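PDB 2P51: Poly(A) ribonuclease pop2 from Schizosaccharomyces pombe, which removes poly(A) tails from mRNA as the 3'-exoribonuclease catalytic subunit of the CCR4-NOT complex, releasing 5'-AMP with the help of divalent metal ions. Local coordinates for residues A[55-60]-A[73-78]; A[187-192]-A[267-272]; A[84-89]-A[122-127]; A[149-154]-A[178-183]; A[163-168]-A[243-248]. All blocks are in the same frame, centred on the assembly; numbering follows the deposited sequence. Where two conformers were deposited one is given.

Interaction 1. Residues A[55-60]-A[73-78]; sequences PGVVAR and YQTLRA
Arg-60 lies obliquely beside Thr-75 where the loop after strand 47-53 folds back onto helix 69-82. This is a DEDD nuclease fold, and the loop follows the strand that carries the metal ligands Asp-51 and Glu-53. The CB of Arg-60 starts away from the helix. A bend at chi2 (-88°) brings the chain back, with Arg-60 CD 4.0 Å from Thr-75 OG1. Arg-60 NH1 then lies 3.5 Å from Thr-75 CG2, and the methyl meets the guanidinium obliquely. No hydrogen bond forms between the two side chains. Thr-75 OG1 is instead bonded to Tyr-71 O, one turn back. This rotamer (chi1 -67°) turns CG2 toward the loop. Thr-75 CG2 also lies 4.4 Å from Val-57 CG1 and 4.1 Å from Ala-59 O. With an alanine here CG2 and OG1 are gone, and the Arg-60 guanidinium would probably be freer to turn beside a small gap near Val-57. Asn-79 ties the loop to the helix, since its ND2 is bonded to both Ala-59 O and Thr-75 O. Tyr-171 of helix 170-181 packs on both Val-57 and Thr-75. Within the helix, Arg-77 NH1 donates to Gln-74 OE1 at 3.0 Å, with the oxygen lying in the guanidinium plane and an N-H...O angle of 163°.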
# COMPACT_ATOMS: atom_id res chain seq x y z
N PRO A 55 -1.56 5.32 -11.69
CA PRO A 55 -1.96 5.18 -13.11
C PRO A 55 -1.06 4.30 -13.96
O PRO A 55 -0.79 4.58 -15.14
CB PRO A 55 -1.98 6.62 -13.61
CG PRO A 55 -1.17 7.44 -12.70
CD PRO A 55 -0.91 6.63 -11.44
N GLY A 56 -0.61 3.19 -13.37
CA GLY A 56 0.08 2.18 -14.14
C GLY A 56 1.54 2.51 -14.41
O GLY A 56 2.14 3.28 -13.66
N VAL A 57 2.09 1.89 -15.42
CA VAL A 57 3.44 2.09 -15.94
C VAL A 57 3.32 2.66 -17.36
O VAL A 57 2.61 2.04 -18.21
CB VAL A 57 4.20 0.76 -15.96
CG1 VAL A 57 5.56 0.84 -16.67
CG2 VAL A 57 4.35 0.33 -14.50
N VAL A 58 3.98 3.77 -17.64
CA VAL A 58 3.86 4.34 -18.99
C VAL A 58 5.15 4.11 -19.77
O VAL A 58 5.17 4.15 -20.99
CB VAL A 58 3.54 5.83 -19.01
CG1 VAL A 58 2.20 6.06 -18.30
CG2 VAL A 58 4.66 6.66 -18.38
N ALA A 59 6.25 3.85 -19.07
CA ALA A 59 7.45 3.58 -19.83
C ALA A 59 8.45 2.67 -19.14
O ALA A 59 8.46 2.50 -17.93
CB ALA A 59 8.15 4.91 -20.16
N ARG A 60 9.31 2.12 -20.00
CA ARG A 60 10.42 1.32 -19.57
C ARG A 60 11.71 2.08 -19.86
O ARG A 60 11.86 2.56 -21.00
CB ARG A 60 10.41 -0.01 -20.35
CG ARG A 60 9.24 -0.91 -19.96
CD ARG A 60 9.67 -1.77 -18.78
NE ARG A 60 8.58 -2.75 -18.62
CZ ARG A 60 8.45 -3.44 -17.50
NH1 ARG A 60 9.30 -3.26 -16.50
NH2 ARG A 60 7.47 -4.32 -17.36
N TYR A 73 14.01 -1.85 -10.32
CA TYR A 73 14.04 -0.64 -9.53
C TYR A 73 14.07 0.59 -10.43
O TYR A 73 13.34 1.59 -10.21
CB TYR A 73 15.21 -0.57 -8.53
CG TYR A 73 15.13 0.76 -7.79
CD1 TYR A 73 14.09 1.02 -6.90
CD2 TYR A 73 16.08 1.75 -7.98
CE1 TYR A 73 13.95 2.20 -6.20
CE2 TYR A 73 15.96 2.96 -7.29
CZ TYR A 73 14.91 3.20 -6.40
OH TYR A 73 14.80 4.39 -5.73
N GLN A 74 14.89 0.61 -11.50
CA GLN A 74 14.92 1.79 -12.36
C GLN A 74 13.61 1.99 -13.10
O GLN A 74 13.25 3.15 -13.39
CB GLN A 74 16.08 1.67 -13.35
CG GLN A 74 17.48 1.64 -12.73
CD GLN A 74 17.69 2.76 -11.72
OE1 GLN A 74 17.20 3.88 -11.90
NE2 GLN A 74 18.41 2.51 -10.64
N THR A 75 12.85 0.94 -13.40
CA THR A 75 11.51 1.09 -13.96
C THR A 75 10.56 1.75 -12.97
O THR A 75 9.84 2.71 -13.27
CB THR A 75 10.89 -0.27 -14.37
OG1 THR A 75 11.66 -0.77 -15.48
CG2 THR A 75 9.49 -0.11 -14.91
N LEU A 76 10.58 1.22 -11.75
CA LEU A 76 9.75 1.77 -10.68
C LEU A 76 10.05 3.26 -10.49
O LEU A 76 9.16 4.10 -10.42
CB LEU A 76 10.03 0.93 -9.43
CG LEU A 76 9.45 1.19 -8.07
CD1 LEU A 76 9.57 -0.09 -7.24
CD2 LEU A 76 10.10 2.36 -7.34
N ARG A 77 11.33 3.59 -10.34
CA ARG A 77 11.74 4.96 -10.04
C ARG A 77 11.25 5.91 -11.11
O ARG A 77 10.72 6.99 -10.87
CB ARG A 77 13.27 4.94 -9.94
CG ARG A 77 13.98 6.25 -9.67
CD ARG A 77 15.49 6.07 -9.93
NE ARG A 77 16.08 7.38 -10.10
CZ ARG A 77 17.09 7.72 -10.86
NH1 ARG A 77 17.71 6.79 -11.60
NH2 ARG A 77 17.47 8.99 -10.86
N ALA A 78 11.42 5.55 -12.38
CA ALA A 78 11.02 6.39 -13.49
C ALA A 78 9.53 6.65 -13.43
O ALA A 78 9.06 7.76 -13.65
CB ALA A 78 11.41 5.75 -14.83

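Interaction 2. Residues A[187-192]-A[267-272]; sequences AEYEEF and NQLYGL
With chi1 at -179°, the Tyr-189 ring extends opposite its own N and reaches from the first turn of helix 189-199 to the two leucines of segment 267-272. Leu-272 has CG beside its own N instead (chi1 -74°), and its CB and CD1 lie against the ring. Tyr-189 CZ is 3.6 Å from Leu-272 CB, and Tyr-189 CE1 is 3.9 Å from Leu-272 CD1. The two side chains cross at about a right angle. The phenol oxygen goes further and meets Leu-269, with Tyr-189 OH 3.5 Å from Leu-269 CD1. Leu-269 CD1 also sits at the edge of the Phe-192 ring, 4.3 Å from Phe-192 CE2. A type II beta turn from Leu-269 to Leu-272 points both leucines at the helix, and Gly-271 supplies the positive phi. His-72 ND1 is bonded to Gly-271 O, and Asp-205 OD2 to Tyr-270 N. Glu-188 is the N-cap residue of helix 189-199. Its carboxylate makes a salt bridge to Lys-66. No direct hydrogen bond joins the segments. One water does so, 2.8 Å from Tyr-189 OH and 3.1 Å from Leu-269 N. The tyrosine thus has two roles. Its ring packs on aliphatic carbon, while the water accepts from Leu-269 N and links the loop after helix 238-257 to the hydroxyl.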
# COMPACT_ATOMS: atom_id res chain seq x y z
N ALA A 187 18.47 7.21 -6.54
CA ALA A 187 18.90 6.68 -7.84
C ALA A 187 19.16 5.18 -7.81
O ALA A 187 19.00 4.48 -8.82
CB ALA A 187 20.17 7.38 -8.30
N GLU A 188 19.58 4.66 -6.66
CA GLU A 188 19.93 3.25 -6.51
C GLU A 188 19.09 2.59 -5.42
O GLU A 188 18.73 3.27 -4.44
CB GLU A 188 21.40 3.10 -6.19
CG GLU A 188 22.33 3.60 -7.30
CD GLU A 188 22.71 2.44 -8.20
OE1 GLU A 188 22.11 2.31 -9.30
OE2 GLU A 188 23.59 1.66 -7.79
N TYR A 189 18.79 1.31 -5.62
CA TYR A 189 17.90 0.59 -4.71
C TYR A 189 18.47 0.58 -3.29
O TYR A 189 17.71 0.70 -2.34
CB TYR A 189 17.63 -0.87 -5.13
CG TYR A 189 16.69 -1.59 -4.17
CD1 TYR A 189 15.34 -1.26 -4.09
CD2 TYR A 189 17.12 -2.61 -3.32
CE1 TYR A 189 14.48 -1.91 -3.21
CE2 TYR A 189 16.28 -3.28 -2.43
CZ TYR A 189 14.95 -2.92 -2.38
OH TYR A 189 14.09 -3.57 -1.50
N GLU A 190 19.79 0.40 -3.17
CA GLU A 190 20.39 0.33 -1.84
C GLU A 190 19.99 1.53 -0.98
O GLU A 190 19.67 1.35 0.20
CB GLU A 190 21.92 0.24 -1.95
CG GLU A 190 22.46 -0.93 -2.73
CD GLU A 190 22.28 -0.83 -4.24
OE1 GLU A 190 22.19 0.26 -4.85
OE2 GLU A 190 22.17 -1.92 -4.87
N GLU A 191 19.99 2.72 -1.56
CA GLU A 191 19.62 3.94 -0.86
C GLU A 191 18.12 3.99 -0.58
O GLU A 191 17.66 4.43 0.48
CB GLU A 191 20.00 5.23 -1.62
CG GLU A 191 19.84 6.51 -0.82
CD GLU A 191 20.28 7.80 -1.48
OE1 GLU A 191 21.06 7.81 -2.46
OE2 GLU A 191 19.84 8.91 -1.05
N PHE A 192 17.32 3.56 -1.56
CA PHE A 192 15.88 3.51 -1.35
C PHE A 192 15.58 2.60 -0.18
O PHE A 192 14.80 2.99 0.70
CB PHE A 192 15.25 2.99 -2.63
CG PHE A 192 13.80 2.60 -2.53
CD1 PHE A 192 12.86 3.62 -2.64
CD2 PHE A 192 13.38 1.30 -2.35
CE1 PHE A 192 11.50 3.31 -2.56
CE2 PHE A 192 12.04 1.02 -2.24
CZ PHE A 192 11.08 2.01 -2.34
N ASN A 267 11.39 -7.20 6.25
CA ASN A 267 11.88 -6.15 5.36
C ASN A 267 12.42 -6.72 4.05
O ASN A 267 13.37 -6.15 3.50
CB ASN A 267 12.93 -5.27 6.07
CG ASN A 267 12.34 -4.67 7.34
OD1 ASN A 267 11.17 -4.78 7.68
ND2 ASN A 267 13.19 -4.04 8.11
N GLN A 268 11.85 -7.78 3.53
CA GLN A 268 12.30 -8.26 2.22
C GLN A 268 11.21 -7.91 1.20
O GLN A 268 10.08 -8.39 1.33
CB GLN A 268 12.55 -9.77 2.19
CG GLN A 268 13.52 -10.28 3.27
CD GLN A 268 14.87 -9.63 3.08
OE1 GLN A 268 15.39 -9.67 1.98
NE2 GLN A 268 15.43 -9.00 4.14
N LEU A 269 11.53 -7.12 0.18
CA LEU A 269 10.51 -6.75 -0.79
C LEU A 269 10.55 -7.68 -1.98
O LEU A 269 11.66 -7.98 -2.47
CB LEU A 269 10.72 -5.31 -1.25
CG LEU A 269 10.73 -4.21 -0.19
CD1 LEU A 269 10.68 -2.87 -0.90
CD2 LEU A 269 9.55 -4.40 0.73
N TYR A 270 9.41 -8.16 -2.47
CA TYR A 270 9.45 -9.05 -3.64
C TYR A 270 10.07 -8.39 -4.85
O TYR A 270 9.77 -7.28 -5.22
CB TYR A 270 8.01 -9.48 -3.99
CG TYR A 270 8.03 -10.44 -5.16
CD1 TYR A 270 8.52 -11.72 -4.97
CD2 TYR A 270 7.56 -10.04 -6.41
CE1 TYR A 270 8.52 -12.60 -6.04
CE2 TYR A 270 7.56 -10.90 -7.48
CZ TYR A 270 8.06 -12.18 -7.29
OH TYR A 270 8.07 -13.07 -8.34
N GLY A 271 10.95 -9.04 -5.59
CA GLY A 271 11.44 -8.61 -6.88
C GLY A 271 12.51 -7.54 -6.84
O GLY A 271 12.92 -7.03 -7.87
N LEU A 272 12.99 -7.18 -5.65
CA LEU A 272 13.93 -6.07 -5.48
C LEU A 272 15.14 -6.44 -4.63
O LEU A 272 14.84 -7.21 -3.66
CB LEU A 272 13.16 -4.91 -4.83
CG LEU A 272 12.19 -4.20 -5.81
CD1 LEU A 272 11.32 -3.19 -5.09
CD2 LEU A 272 13.00 -3.54 -6.93
O HOH W 1 14.36 -6.12 -0.37

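Interaction 3. Residues A[84-89]-A[122-127]; sequences KIIQIG and ESIELL
Ile-86 and Gln-87 form a classic beta bulge opposite Glu-53, and the CB of Ile-86 points to Leu-127 of helix 121-129. The backbones stay well apart, with 9.5 Å between the CA atoms of Ile-86 and Leu-127. Side chains therefore bridge the space. Ile-86 extends its CG1 branch (chi2 168°), and CD1 stands at its end. Leu-127 answers with its own methyl, and Ile-86 CD1 and Leu-127 CD1 meet tip to tip at 3.7 Å. Ile-124, one turn earlier on the helix, comes in less directly. The CB of Ile-124 does not face segment 84-89, but Ile-124 CD1 is 4.3 Å from Ile-86 CD1. One methyl of Ile-86 thus serves both helix residues. Phe-134 of helix 134-140 touches all three side chains, and His-137 also packs on Ile-86. Gln-87, the other bulge residue, has its amide fixed by bonds to Ala-238 N, Asn-109 OD1 and Gln-237 OE1. Glu-53 binds a magnesium ion here, and the side chain of Leu-127 is about 7 Å from a magnesium ion. Only methyls meet across the two segments, with no polar partner. Leu-127 places this apolar surface about 4 Å from the metal-binding side chain of Glu-53.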
# COMPACT_ATOMS: atom_id res chain seq x y z
N LYS A 84 1.25 10.48 -10.71
CA LYS A 84 0.67 10.79 -9.39
C LYS A 84 -0.13 9.65 -8.79
O LYS A 84 -0.90 8.95 -9.44
CB LYS A 84 -0.24 12.01 -9.53
CG LYS A 84 0.54 13.29 -9.86
CD LYS A 84 -0.49 14.42 -10.09
CE LYS A 84 0.34 15.69 -10.31
NZ LYS A 84 -0.59 16.84 -10.45
N ILE A 85 0.04 9.51 -7.48
CA ILE A 85 -0.77 8.57 -6.70
C ILE A 85 -2.27 8.88 -6.78
O ILE A 85 -2.61 10.05 -6.85
CB ILE A 85 -0.29 8.59 -5.23
CG1 ILE A 85 -0.85 7.46 -4.39
CG2 ILE A 85 -0.60 9.94 -4.54
CD1 ILE A 85 -0.53 6.07 -4.79
N ILE A 86 -3.07 7.80 -6.77
CA ILE A 86 -4.53 7.98 -6.85
C ILE A 86 -5.20 7.53 -5.56
O ILE A 86 -6.15 8.22 -5.10
CB ILE A 86 -5.09 7.27 -8.12
CG1 ILE A 86 -4.60 7.97 -9.39
CG2 ILE A 86 -6.61 7.20 -8.11
CD1 ILE A 86 -4.85 7.20 -10.70
N GLN A 87 -4.78 6.44 -4.95
CA GLN A 87 -5.39 6.05 -3.70
C GLN A 87 -4.34 5.36 -2.80
O GLN A 87 -3.45 4.69 -3.33
CB GLN A 87 -6.50 4.98 -3.78
CG GLN A 87 -7.83 5.40 -4.30
CD GLN A 87 -8.84 4.27 -4.34
OE1 GLN A 87 -8.45 3.11 -4.64
NE2 GLN A 87 -10.09 4.56 -4.10
N ILE A 88 -4.48 5.49 -1.50
CA ILE A 88 -3.74 4.66 -0.55
C ILE A 88 -4.74 3.99 0.36
O ILE A 88 -5.63 4.69 0.87
CB ILE A 88 -2.74 5.45 0.33
CG1 ILE A 88 -1.64 6.09 -0.51
CG2 ILE A 88 -2.17 4.57 1.44
CD1 ILE A 88 -0.68 7.02 0.19
N GLY A 89 -4.60 2.70 0.59
CA GLY A 89 -5.46 1.95 1.52
C GLY A 89 -4.69 1.55 2.75
O GLY A 89 -3.56 1.03 2.59
N GLU A 122 -4.86 2.66 -20.23
CA GLU A 122 -5.44 1.39 -19.77
C GLU A 122 -5.74 1.39 -18.26
O GLU A 122 -6.74 0.85 -17.77
CB GLU A 122 -4.47 0.27 -20.11
CG GLU A 122 -4.27 0.02 -21.57
CD GLU A 122 -3.28 0.89 -22.31
OE1 GLU A 122 -2.76 1.87 -21.70
OE2 GLU A 122 -3.02 0.59 -23.51
N SER A 123 -4.82 1.98 -17.50
CA SER A 123 -4.98 1.95 -16.03
C SER A 123 -6.15 2.80 -15.59
O SER A 123 -6.89 2.46 -14.67
CB SER A 123 -3.71 2.46 -15.37
OG SER A 123 -2.63 1.55 -15.59
N ILE A 124 -6.33 3.95 -16.26
CA ILE A 124 -7.48 4.83 -15.92
C ILE A 124 -8.77 4.08 -16.23
O ILE A 124 -9.75 4.15 -15.49
CB ILE A 124 -7.40 6.17 -16.69
CG1 ILE A 124 -6.18 7.01 -16.30
CG2 ILE A 124 -8.69 7.02 -16.63
CD1 ILE A 124 -5.90 7.12 -14.83
N GLU A 125 -8.77 3.35 -17.34
CA GLU A 125 -9.98 2.60 -17.68
C GLU A 125 -10.25 1.52 -16.64
O GLU A 125 -11.38 1.29 -16.19
CB GLU A 125 -9.87 1.95 -19.08
CG GLU A 125 -11.17 1.22 -19.39
CD GLU A 125 -12.37 2.14 -19.50
OE1 GLU A 125 -13.49 1.69 -19.12
OE2 GLU A 125 -12.17 3.28 -19.95
N LEU A 126 -9.20 0.82 -16.24
CA LEU A 126 -9.38 -0.24 -15.22
C LEU A 126 -9.86 0.36 -13.90
O LEU A 126 -10.76 -0.20 -13.25
CB LEU A 126 -8.05 -0.94 -14.99
CG LEU A 126 -7.94 -2.03 -13.92
CD1 LEU A 126 -8.89 -3.21 -14.19
CD2 LEU A 126 -6.50 -2.55 -13.93
N LEU A 127 -9.26 1.50 -13.53
CA LEU A 127 -9.69 2.12 -12.26
C LEU A 127 -11.12 2.61 -12.33
O LEU A 127 -11.92 2.54 -11.38
CB LEU A 127 -8.71 3.25 -11.90
CG LEU A 127 -7.35 2.74 -11.41
CD1 LEU A 127 -6.29 3.85 -11.41
CD2 LEU A 127 -7.42 2.09 -10.01

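Interaction 4. Residues A[149-154]-A[178-183]; sequences ELLIGS and KAMTQI
Met-180 of helix 170-181 rests on Ile-152 and Leu-151 near the end of helix 144-152. Met-180 CG lies 3.8 Å from Ile-152 CG1. The sulfur touches two residues: Met-180 SD is 3.9 Å from both Ile-152 CG1 and Leu-151 CD2. Ile-152 CD1 reaches the backbone, 3.8 Å from Met-180 O. The methionine is extended to SD and bends only at chi3 (-61°). An alanine in place of Ile-152 lacks CG1 and CD1, and Met-180 would probably have a gap along CG and a thioether freer to turn. Both helices end close by. Leu-151 O accepts from Ser-154 N and, at 2.6 Å, from Ser-154 OG. On the other helix, Gln-182 NE2 donates to a lone pair of Ala-179 O at 2.9 Å. Further out, Leu-150 packs on helix 31-41. No hydrogen bond crosses between the segments. The contact is dispersion between aliphatic carbon and a polarisable thioether, with one methyl also against the backbone oxygen of Met-180.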
# COMPACT_ATOMS: atom_id res chain seq x y z
N GLU A 149 2.38 15.00 5.82
CA GLU A 149 2.62 15.64 7.10
C GLU A 149 1.90 14.91 8.24
O GLU A 149 2.49 14.67 9.30
CB GLU A 149 2.05 17.05 7.04
CG GLU A 149 3.09 18.11 7.28
CD GLU A 149 2.51 19.47 6.98
OE1 GLU A 149 1.38 19.70 7.46
OE2 GLU A 149 3.22 20.23 6.29
N LEU A 150 0.64 14.55 8.02
CA LEU A 150 -0.14 13.84 9.04
C LEU A 150 0.38 12.44 9.28
O LEU A 150 0.45 11.95 10.41
CB LEU A 150 -1.62 13.83 8.65
CG LEU A 150 -2.28 15.24 8.67
CD1 LEU A 150 -3.74 15.17 8.25
CD2 LEU A 150 -2.17 15.90 10.03
N LEU A 151 0.74 11.74 8.19
CA LEU A 151 1.20 10.37 8.33
C LEU A 151 2.50 10.32 9.13
O LEU A 151 2.67 9.50 10.01
CB LEU A 151 1.42 9.71 6.97
CG LEU A 151 1.89 8.24 7.04
CD1 LEU A 151 0.82 7.37 7.71
CD2 LEU A 151 2.26 7.71 5.66
N ILE A 152 3.42 11.23 8.83
CA ILE A 152 4.71 11.19 9.53
C ILE A 152 4.51 11.40 11.01
O ILE A 152 5.19 10.75 11.81
CB ILE A 152 5.70 12.24 8.95
CG1 ILE A 152 6.04 11.94 7.48
CG2 ILE A 152 6.98 12.33 9.78
CD1 ILE A 152 6.69 13.11 6.78
N GLY A 153 3.57 12.26 11.39
CA GLY A 153 3.37 12.50 12.84
C GLY A 153 2.39 11.56 13.45
O GLY A 153 2.07 11.74 14.61
N SER A 154 1.88 10.55 12.77
CA SER A 154 0.73 9.77 13.22
C SER A 154 1.07 8.71 14.24
O SER A 154 0.16 8.28 14.97
CB SER A 154 0.04 9.07 12.02
OG SER A 154 0.96 8.15 11.39
N LYS A 178 7.61 8.57 -1.60
CA LYS A 178 7.48 9.79 -2.42
C LYS A 178 6.58 10.82 -1.73
O LYS A 178 6.84 12.01 -1.64
CB LYS A 178 6.93 9.44 -3.81
CG LYS A 178 6.48 10.61 -4.64
CD LYS A 178 5.91 10.17 -5.99
CE LYS A 178 5.50 11.40 -6.84
NZ LYS A 178 4.70 10.92 -8.03
N ALA A 179 5.45 10.38 -1.19
CA ALA A 179 4.54 11.29 -0.52
C ALA A 179 5.24 11.89 0.69
O ALA A 179 5.22 13.12 0.90
CB ALA A 179 3.28 10.56 -0.08
N MET A 180 5.88 11.06 1.52
CA MET A 180 6.47 11.64 2.73
C MET A 180 7.65 12.55 2.45
O MET A 180 7.87 13.48 3.21
CB MET A 180 6.89 10.49 3.66
CG MET A 180 5.65 9.86 4.29
SD MET A 180 6.09 8.59 5.50
CE MET A 180 6.97 7.44 4.45
N THR A 181 8.43 12.28 1.39
CA THR A 181 9.68 13.03 1.20
C THR A 181 9.56 14.19 0.22
O THR A 181 10.37 15.12 0.28
CB THR A 181 10.82 12.11 0.71
OG1 THR A 181 10.48 11.52 -0.56
CG2 THR A 181 11.07 10.94 1.66
N GLN A 182 8.57 14.09 -0.67
CA GLN A 182 8.30 15.09 -1.70
C GLN A 182 9.47 15.38 -2.62
O GLN A 182 9.62 16.53 -3.09
CB GLN A 182 7.86 16.38 -1.03
CG GLN A 182 6.50 16.27 -0.33
CD GLN A 182 5.34 16.11 -1.30
OE1 GLN A 182 5.19 16.90 -2.25
NE2 GLN A 182 4.52 15.09 -1.04
N ILE A 183 10.28 14.38 -2.92
CA ILE A 183 11.42 14.61 -3.80
C ILE A 183 11.55 13.37 -4.66
O ILE A 183 10.92 12.36 -4.31
CB ILE A 183 12.72 14.77 -3.00
CG1 ILE A 183 12.90 13.64 -1.97
CG2 ILE A 183 12.82 16.14 -2.33
CD1 ILE A 183 14.24 13.73 -1.24

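Interaction 5. Residues A[163-168]-A[243-248]; sequences TWITFH and LLTARI
Thr-245 makes the methyl contacts. Thr-245 CG2 lies 3.9 Å from Ile-165 CG2, and the two side chains slide past each other in opposite directions. Thr-245 CG2 also sits 3.9 Å from the backbone carbon C of Thr-166. The CA atoms of Thr-166 and Thr-245 are 6.7 Å apart, close enough for a short side chain to reach the strand backbone. The CB of Ile-165 points to the helix. Ile-165 turns its CG1 branch aside (chi1 -50°, chi2 -59°), and CG2 does the touching. The fold is RNase H-like: strand 163-166 lies in the central mixed sheet, between 47-53 and 203-205, and helix 238-257 packs against it. The Phe-167 contact is looser, with Phe-167 CB 4.4 Å from Thr-245 OG1. Ile-206 of helix 206-213 touches Ile-165, Phe-167 and Thr-245 alike. Polar groups bond outside this pair, and no hydrogen bond crosses between the segments. Thr-166 has its CB pointing away from the helix, and its OG1 is bonded to Tyr-204 O on the next strand. Thr-245 OG1 is bonded to the backbone O of the metal ligand Asp-241, one turn back on the helix, and the Thr-245 side chain is about 5 Å from those of Asp-241 and Asp-51.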
# COMPACT_ATOMS: atom_id res chain seq x y z
N THR A 163 3.74 -2.80 12.71
CA THR A 163 4.15 -3.71 11.63
C THR A 163 3.42 -3.33 10.34
O THR A 163 2.20 -3.21 10.43
CB THR A 163 3.84 -5.17 11.99
OG1 THR A 163 4.51 -5.53 13.24
CG2 THR A 163 4.37 -6.11 10.91
N TRP A 164 4.12 -3.16 9.24
CA TRP A 164 3.45 -2.90 7.96
C TRP A 164 3.39 -4.17 7.12
O TRP A 164 4.39 -4.91 7.03
CB TRP A 164 4.19 -1.81 7.17
CG TRP A 164 3.92 -0.44 7.73
CD1 TRP A 164 4.39 0.07 8.92
CD2 TRP A 164 3.10 0.58 7.13
NE1 TRP A 164 3.91 1.36 9.08
CE2 TRP A 164 3.12 1.70 8.00
CE3 TRP A 164 2.35 0.67 5.93
CZ2 TRP A 164 2.42 2.89 7.72
CZ3 TRP A 164 1.67 1.85 5.68
CH2 TRP A 164 1.69 2.96 6.56
N ILE A 165 2.23 -4.45 6.54
CA ILE A 165 1.98 -5.64 5.72
C ILE A 165 1.63 -5.20 4.32
O ILE A 165 0.79 -4.32 4.15
CB ILE A 165 0.82 -6.46 6.30
CG1 ILE A 165 0.98 -6.75 7.78
CG2 ILE A 165 0.64 -7.75 5.46
CD1 ILE A 165 2.27 -7.51 8.10
N THR A 166 2.30 -5.81 3.31
CA THR A 166 2.11 -5.36 1.93
C THR A 166 2.06 -6.59 1.04
O THR A 166 2.22 -7.71 1.52
CB THR A 166 3.26 -4.42 1.50
OG1 THR A 166 4.48 -5.17 1.61
CG2 THR A 166 3.34 -3.17 2.40
N PHE A 167 1.84 -6.34 -0.26
CA PHE A 167 1.88 -7.46 -1.22
C PHE A 167 2.53 -6.93 -2.50
O PHE A 167 1.96 -6.00 -3.13
CB PHE A 167 0.46 -7.99 -1.48
CG PHE A 167 0.44 -9.17 -2.45
CD1 PHE A 167 0.51 -10.46 -1.97
CD2 PHE A 167 0.34 -8.95 -3.84
CE1 PHE A 167 0.50 -11.57 -2.81
CE2 PHE A 167 0.40 -10.03 -4.70
CZ PHE A 167 0.48 -11.32 -4.18
N HIS A 168 3.65 -7.51 -2.92
CA HIS A 168 4.35 -7.14 -4.17
C HIS A 168 4.55 -5.63 -4.16
O HIS A 168 4.03 -4.85 -4.99
CB HIS A 168 3.54 -7.61 -5.37
CG HIS A 168 4.35 -7.80 -6.63
ND1 HIS A 168 5.50 -7.09 -6.92
CD2 HIS A 168 4.15 -8.63 -7.68
CE1 HIS A 168 5.97 -7.49 -8.09
NE2 HIS A 168 5.15 -8.43 -8.59
N LEU A 243 -7.35 -4.36 2.89
CA LEU A 243 -8.01 -5.20 3.90
C LEU A 243 -7.82 -6.66 3.56
O LEU A 243 -7.62 -7.53 4.42
CB LEU A 243 -9.51 -4.85 3.89
CG LEU A 243 -10.44 -5.75 4.71
CD1 LEU A 243 -10.04 -5.76 6.16
CD2 LEU A 243 -11.89 -5.30 4.57
N LEU A 244 -7.92 -7.05 2.26
CA LEU A 244 -7.68 -8.45 1.91
C LEU A 244 -6.26 -8.88 2.24
O LEU A 244 -6.05 -10.03 2.65
CB LEU A 244 -7.93 -8.64 0.40
CG LEU A 244 -8.12 -10.08 -0.07
CD1 LEU A 244 -9.28 -10.74 0.67
CD2 LEU A 244 -8.37 -10.10 -1.58
N THR A 245 -5.33 -7.93 2.01
CA THR A 245 -3.93 -8.15 2.35
C THR A 245 -3.82 -8.50 3.83
O THR A 245 -3.14 -9.48 4.20
CB THR A 245 -3.10 -6.90 2.03
OG1 THR A 245 -3.16 -6.71 0.58
CG2 THR A 245 -1.62 -7.07 2.36
N ALA A 246 -4.47 -7.72 4.68
CA ALA A 246 -4.40 -8.03 6.13
C ALA A 246 -4.92 -9.43 6.41
O ALA A 246 -4.34 -10.25 7.16
CB ALA A 246 -5.23 -7.03 6.91
N ARG A 247 -6.09 -9.73 5.83
CA ARG A 247 -6.70 -11.03 6.16
C ARG A 247 -5.84 -12.18 5.64
O ARG A 247 -5.70 -13.20 6.36
CB ARG A 247 -8.14 -11.11 5.59
CG ARG A 247 -8.97 -9.99 6.19
CD ARG A 247 -10.39 -10.01 5.69
NE ARG A 247 -11.17 -9.35 6.75
CZ ARG A 247 -12.49 -9.22 6.63
NH1 ARG A 247 -13.04 -9.70 5.51
NH2 ARG A 247 -13.11 -8.62 7.63
N ILE A 248 -5.26 -12.08 4.46
CA ILE A 248 -4.36 -13.14 3.98
C ILE A 248 -3.13 -13.28 4.89
O ILE A 248 -2.67 -14.41 5.17
CB ILE A 248 -3.99 -12.89 2.51
CG1 ILE A 248 -5.16 -13.11 1.53
CG2 ILE A 248 -2.79 -13.74 2.10
CD1 ILE A 248 -4.81 -12.37 0.23

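Interactions 3 and 5 come closest to the two-magnesium site; interactions 1 and 2 stand farther off. Phe-167 of interaction 5 is about 6 Å from a magnesium ion, Leu-127 of interaction 3 about 7 Å, Leu-269 of interaction 2 about 11 Å and Val-57 of interaction 1 about 12 Å, all measured from the side chains. Interactions 3 and 5 reach the same sheet but do not touch. Interactions 1 and 2 join directly, with Gln-74 NE2 2.7 Å from Ala-187 O in a probable hydrogen bond. Interactions 1 and 3 meet where Gly-56 CA lies 3.1 Å from Ser-123 OG. Tyr-270 and His-168 connect interactions 2 and 5 edge to face. In interaction 4, the Met-180 side chain is about 11 Å from that of Asp-172.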